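Local coordinates for type II toxin-antitoxin system RelE/ParE family toxin (PDB 1WMI), which probably acts as the RelE-type toxin of a type II toxin-antitoxin pair, held in check by its partner antitoxin and, as in RelE relatives, inhibiting translation, at residues G50-R58 and V66-D74. Sequence-based numbering, arbitrary orientation.
Sequences GTGDLDLYR and VIYSVNWKD
Tyr57 pairs with Tyr68 across the antiparallel beta hairpin of strands 54-60 and 65-71, inside the sheet of this RelE/ParE fold. Their backbones exchange two bonds, Tyr57 N to Tyr68 O (2.8 Å) and Tyr68 N to Tyr57 O (3.1 Å); Asp55 and Val70 form the next hydrogen-bonded pair, beyond the non-hydrogen-bonded Leu56 and Ser69. On the tyrosine side of the sheet, Tyr68 has its CG between its own N and carbonyl carbon (chi1 65°), which brings the ring across to Tyr57. Tyr57 CB sits over one face of the Tyr68 ring, 3.9 Å from its centroid, a CH-pi contact, while the two ring planes are inclined by 31°. The Tyr68 hydroxyl is bonded to Pro37 O. Val70 splits its branches: CG2 touches Tyr57 CE2 at 3.5 Å, and CG1 lies against the centre of one face of the Trp72 indole. The opposite side, with Leu54, Leu56 and Ser69, packs against apolar side chains of another protein's chain. The Asp55 carboxylate meets the indole edge, its plane turned 69° from the ring, and three donors hold it: Thr51 N reaches OD2 from above the carboxylate plane, whereas OD1 takes weak bonds from Tyr57 OH and, at 3.2 Å, Trp72 NE1.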
ATOM      1  N   GLY A  50      -8.793  10.245  -6.857  1.00 48.74           N
ATOM      2  CA  GLY A  50      -8.733  11.531  -6.188  1.00 52.38           C
ATOM      3  C   GLY A  50      -9.372  12.570  -7.087  1.00 54.79           C
ATOM      4  O   GLY A  50      -9.040  12.651  -8.269  1.00 55.34           O
ATOM      5  N   THR A  51     -10.280  13.373  -6.540  1.00 57.09           N
ATOM      6  CA  THR A  51     -10.961  14.376  -7.350  1.00 60.00           C
ATOM      7  C   THR A  51     -11.355  15.647  -6.597  1.00 61.32           C
ATOM      8  O   THR A  51     -12.401  16.229  -6.870  1.00 62.85           O
ATOM      9  CB  THR A  51     -12.236  13.764  -8.002  1.00 59.71           C
ATOM     10  OG1 THR A  51     -11.873  12.600  -8.756  1.00 59.88           O
ATOM     11  CG2 THR A  51     -12.915  14.768  -8.936  1.00 60.81           C
ATOM     12  N   GLY A  52     -10.523  16.085  -5.656  1.00 62.56           N
ATOM     13  CA  GLY A  52     -10.836  17.297  -4.915  1.00 63.92           C
ATOM     14  C   GLY A  52     -12.129  17.259  -4.109  1.00 63.55           C
ATOM     15  O   GLY A  52     -12.206  17.815  -3.016  1.00 63.79           O
ATOM     16  N   ASP A  53     -13.157  16.619  -4.649  1.00 63.28           N
ATOM     17  CA  ASP A  53     -14.436  16.510  -3.961  1.00 62.07           C
ATOM     18  C   ASP A  53     -14.432  15.248  -3.130  1.00 58.88           C
ATOM     19  O   ASP A  53     -14.021  15.258  -1.971  1.00 60.01           O
ATOM     20  CB  ASP A  53     -15.574  16.451  -4.973  1.00 64.95           C
ATOM     21  CG  ASP A  53     -16.126  17.812  -5.293  1.00 68.22           C
ATOM     22  OD1 ASP A  53     -16.768  18.409  -4.403  1.00 70.21           O
ATOM     23  OD2 ASP A  53     -15.916  18.287  -6.427  1.00 71.70           O
ATOM     24  N   LEU A  54     -14.925  14.167  -3.719  1.00 54.71           N
ATOM     25  CA  LEU A  54     -14.924  12.892  -3.035  1.00 51.81           C
ATOM     26  C   LEU A  54     -13.750  12.098  -3.582  1.00 48.15           C
ATOM     27  O   LEU A  54     -13.428  12.162  -4.774  1.00 46.75           O
ATOM     28  CB  LEU A  54     -16.232  12.118  -3.256  1.00 52.63           C
ATOM     29  CG  LEU A  54     -16.906  12.004  -4.625  1.00 52.83           C
ATOM     30  CD1 LEU A  54     -15.911  11.622  -5.701  1.00 55.59           C
ATOM     31  CD2 LEU A  54     -18.017  10.968  -4.527  1.00 53.15           C
ATOM     32  N   ASP A  55     -13.081  11.384  -2.692  1.00 44.37           N
ATOM     33  CA  ASP A  55     -11.956  10.556  -3.074  1.00 40.33           C
ATOM     34  C   ASP A  55     -12.347   9.131  -2.748  1.00 39.30           C
ATOM     35  O   ASP A  55     -13.114   8.894  -1.812  1.00 38.49           O
ATOM     36  CB  ASP A  55     -10.714  10.924  -2.263  1.00 39.21           C
ATOM     37  CG  ASP A  55     -10.185  12.289  -2.596  1.00 37.07           C
ATOM     38  OD1 ASP A  55      -9.293  12.768  -1.870  1.00 34.88           O
ATOM     39  OD2 ASP A  55     -10.654  12.877  -3.588  1.00 40.20           O
ATOM     40  N   LEU A  56     -11.835   8.188  -3.536  1.00 38.34           N
ATOM     41  CA  LEU A  56     -12.082   6.774  -3.298  1.00 36.52           C
ATOM     42  C   LEU A  56     -10.762   6.274  -2.733  1.00 35.99           C
ATOM     43  O   LEU A  56      -9.696   6.735  -3.136  1.00 36.84           O
ATOM     44  CB  LEU A  56     -12.418   6.038  -4.596  1.00 37.11           C
ATOM     45  CG  LEU A  56     -13.797   6.268  -5.213  1.00 36.64           C
ATOM     46  CD1 LEU A  56     -13.849   5.603  -6.562  1.00 37.78           C
ATOM     47  CD2 LEU A  56     -14.880   5.707  -4.311  1.00 37.51           C
ATOM     48  N   TYR A  57     -10.841   5.354  -1.781  1.00 33.95           N
ATOM     49  CA  TYR A  57      -9.655   4.806  -1.149  1.00 32.91           C
ATOM     50  C   TYR A  57      -9.809   3.304  -0.952  1.00 32.35           C
ATOM     51  O   TYR A  57     -10.912   2.766  -1.036  1.00 29.41           O
ATOM     52  CB  TYR A  57      -9.447   5.469   0.219  1.00 33.72           C
ATOM     53  CG  TYR A  57      -9.108   6.945   0.162  1.00 34.65           C
ATOM     54  CD1 TYR A  57      -7.808   7.368  -0.107  1.00 32.93           C
ATOM     55  CD2 TYR A  57     -10.089   7.918   0.367  1.00 32.46           C
ATOM     56  CE1 TYR A  57      -7.492   8.712  -0.168  1.00 31.33           C
ATOM     57  CE2 TYR A  57      -9.779   9.271   0.307  1.00 31.18           C
ATOM     58  CZ  TYR A  57      -8.475   9.657   0.039  1.00 31.93           C
ATOM     59  OH  TYR A  57      -8.142  10.985  -0.008  1.00 33.29           O
ATOM     60  N   ARG A  58      -8.688   2.636  -0.709  1.00 32.43           N
ATOM     61  CA  ARG A  58      -8.686   1.208  -0.434  1.00 32.70           C
ATOM     62  C   ARG A  58      -7.861   0.997   0.820  1.00 32.44           C
ATOM     63  O   ARG A  58      -6.682   1.361   0.864  1.00 31.67           O
ATOM     64  CB  ARG A  58      -8.052   0.392  -1.561  1.00 32.21           C
ATOM     65  CG  ARG A  58      -8.059  -1.107  -1.244  1.00 33.67           C
ATOM     66  CD  ARG A  58      -6.694  -1.748  -1.435  1.00 37.72           C
ATOM     67  NE  ARG A  58      -5.652  -1.098  -0.647  1.00 39.96           N
ATOM     68  CZ  ARG A  58      -4.353  -1.318  -0.815  1.00 40.35           C
ATOM     69  NH1 ARG A  58      -3.465  -0.690  -0.057  1.00 44.05           N
ATOM     70  NH2 ARG A  58      -3.941  -2.164  -1.745  1.00 39.11           N
ATOM     71  N   VAL A  66     -11.083  -2.978   2.321  1.00 31.42           N
ATOM     72  CA  VAL A  66     -12.304  -2.191   2.318  1.00 28.70           C
ATOM     73  C   VAL A  66     -12.095  -0.957   1.453  1.00 28.09           C
ATOM     74  O   VAL A  66     -11.057  -0.294   1.545  1.00 27.61           O
ATOM     75  CB  VAL A  66     -12.717  -1.745   3.752  1.00 28.38           C
ATOM     76  CG1 VAL A  66     -12.802  -2.947   4.680  1.00 25.25           C
ATOM     77  CG2 VAL A  66     -11.730  -0.740   4.289  1.00 28.76           C
ATOM     78  N   ILE A  67     -13.070  -0.671   0.595  1.00 26.82           N
ATOM     79  CA  ILE A  67     -13.019   0.503  -0.269  1.00 26.41           C
ATOM     80  C   ILE A  67     -14.051   1.510   0.228  1.00 27.51           C
ATOM     81  O   ILE A  67     -15.201   1.158   0.489  1.00 28.80           O
ATOM     82  CB  ILE A  67     -13.315   0.147  -1.740  1.00 25.26           C
ATOM     83  CG1 ILE A  67     -12.280  -0.858  -2.246  1.00 26.46           C
ATOM     84  CG2 ILE A  67     -13.254   1.401  -2.600  1.00 25.56           C
ATOM     85  CD1 ILE A  67     -12.351  -1.114  -3.755  1.00 24.82           C
ATOM     86  N   TYR A  68     -13.636   2.763   0.360  1.00 29.53           N
ATOM     87  CA  TYR A  68     -14.523   3.795   0.873  1.00 28.45           C
ATOM     88  C   TYR A  68     -14.297   5.142   0.220  1.00 29.46           C
ATOM     89  O   TYR A  68     -13.296   5.355  -0.460  1.00 33.78           O
ATOM     90  CB  TYR A  68     -14.339   3.925   2.391  1.00 27.65           C
ATOM     91  CG  TYR A  68     -12.977   4.423   2.840  1.00 23.52           C
ATOM     92  CD1 TYR A  68     -12.758   5.770   3.104  1.00 21.36           C
ATOM     93  CD2 TYR A  68     -11.923   3.534   3.048  1.00 24.62           C
ATOM     94  CE1 TYR A  68     -11.526   6.226   3.571  1.00 18.62           C
ATOM     95  CE2 TYR A  68     -10.688   3.976   3.514  1.00 22.58           C
ATOM     96  CZ  TYR A  68     -10.497   5.326   3.776  1.00 20.76           C
ATOM     97  OH  TYR A  68      -9.288   5.768   4.256  1.00 19.73           O
ATOM     98  N   SER A  69     -15.243   6.050   0.426  1.00 27.34           N
ATOM     99  CA  SER A  69     -15.135   7.383  -0.133  1.00 27.80           C
ATOM    100  C   SER A  69     -15.072   8.423   0.971  1.00 27.43           C
ATOM    101  O   SER A  69     -15.558   8.203   2.079  1.00 28.33           O
ATOM    102  CB  SER A  69     -16.325   7.674  -1.037  1.00 28.52           C
ATOM    103  OG  SER A  69     -17.540   7.503  -0.336  1.00 27.18           O
ATOM    104  N   VAL A  70     -14.460   9.557   0.660  1.00 29.01           N
ATOM    105  CA  VAL A  70     -14.349  10.646   1.615  1.00 29.00           C
ATOM    106  C   VAL A  70     -14.890  11.895   0.949  1.00 31.08           C
ATOM    107  O   VAL A  70     -14.388  12.329  -0.090  1.00 32.38           O
ATOM    108  CB  VAL A  70     -12.878  10.904   2.048  1.00 28.55           C
ATOM    109  CG1 VAL A  70     -12.808  12.109   2.994  1.00 24.77           C
ATOM    110  CG2 VAL A  70     -12.314   9.679   2.732  1.00 25.60           C
ATOM    111  N   ASN A  71     -15.941  12.446   1.542  1.00 33.76           N
ATOM    112  CA  ASN A  71     -16.564  13.661   1.046  1.00 34.56           C
ATOM    113  C   ASN A  71     -16.053  14.712   2.010  1.00 37.14           C
ATOM    114  O   ASN A  71     -16.564  14.846   3.124  1.00 36.23           O
ATOM    115  CB  ASN A  71     -18.082  13.551   1.145  1.00 37.39           C
ATOM    116  CG  ASN A  71     -18.799  14.650   0.394  1.00 38.55           C
ATOM    117  OD1 ASN A  71     -18.178  15.590  -0.093  1.00 41.16           O
ATOM    118  ND2 ASN A  71     -20.118  14.540   0.304  1.00 40.91           N
ATOM    119  N   TRP A  72     -15.027  15.443   1.588  1.00 38.89           N
ATOM    120  CA  TRP A  72     -14.425  16.459   2.430  1.00 40.70           C
ATOM    121  C   TRP A  72     -15.346  17.613   2.773  1.00 42.22           C
ATOM    122  O   TRP A  72     -15.288  18.136   3.879  1.00 42.93           O
ATOM    123  CB  TRP A  72     -13.152  16.992   1.776  1.00 40.09           C
ATOM    124  CG  TRP A  72     -12.164  15.910   1.469  1.00 38.27           C
ATOM    125  CD1 TRP A  72     -12.019  15.249   0.286  1.00 38.41           C
ATOM    126  CD2 TRP A  72     -11.197  15.346   2.367  1.00 34.80           C
ATOM    127  NE1 TRP A  72     -11.020  14.310   0.386  1.00 38.13           N
ATOM    128  CE2 TRP A  72     -10.497  14.346   1.651  1.00 36.64           C
ATOM    129  CE3 TRP A  72     -10.853  15.584   3.704  1.00 31.96           C
ATOM    130  CZ2 TRP A  72      -9.470  13.584   2.228  1.00 38.16           C
ATOM    131  CZ3 TRP A  72      -9.833  14.829   4.279  1.00 34.27           C
ATOM    132  CH2 TRP A  72      -9.152  13.839   3.540  1.00 37.35           C
ATOM    133  N   LYS A  73     -16.198  18.001   1.829  1.00 45.06           N
ATOM    134  CA  LYS A  73     -17.123  19.115   2.033  1.00 45.00           C
ATOM    135  C   LYS A  73     -18.108  18.842   3.161  1.00 43.52           C
ATOM    136  O   LYS A  73     -18.282  19.664   4.059  1.00 43.38           O
ATOM    137  CB  LYS A  73     -17.895  19.396   0.741  1.00 48.09           C
ATOM    138  CG  LYS A  73     -18.611  20.744   0.716  1.00 52.34           C
ATOM    139  CD  LYS A  73     -20.131  20.601   0.673  1.00 54.79           C
ATOM    140  CE  LYS A  73     -20.740  20.393   2.049  1.00 57.67           C
ATOM    141  NZ  LYS A  73     -20.781  21.620   2.884  1.00 59.14           N
ATOM    142  N   ASP A  74     -18.747  17.679   3.112  1.00 43.92           N
ATOM    143  CA  ASP A  74     -19.727  17.294   4.125  1.00 44.75           C
ATOM    144  C   ASP A  74     -19.110  16.514   5.284  1.00 42.99           C
ATOM    145  O   ASP A  74     -19.766  16.290   6.300  1.00 42.71           O
ATOM    146  CB  ASP A  74     -20.819  16.434   3.491  1.00 48.30           C
ATOM    147  CG  ASP A  74     -21.541  17.135   2.362  1.00 51.48           C
ATOM    148  OD1 ASP A  74     -21.709  16.515   1.292  1.00 53.16           O
ATOM    149  OD2 ASP A  74     -21.960  18.294   2.544  1.00 54.64           O
TER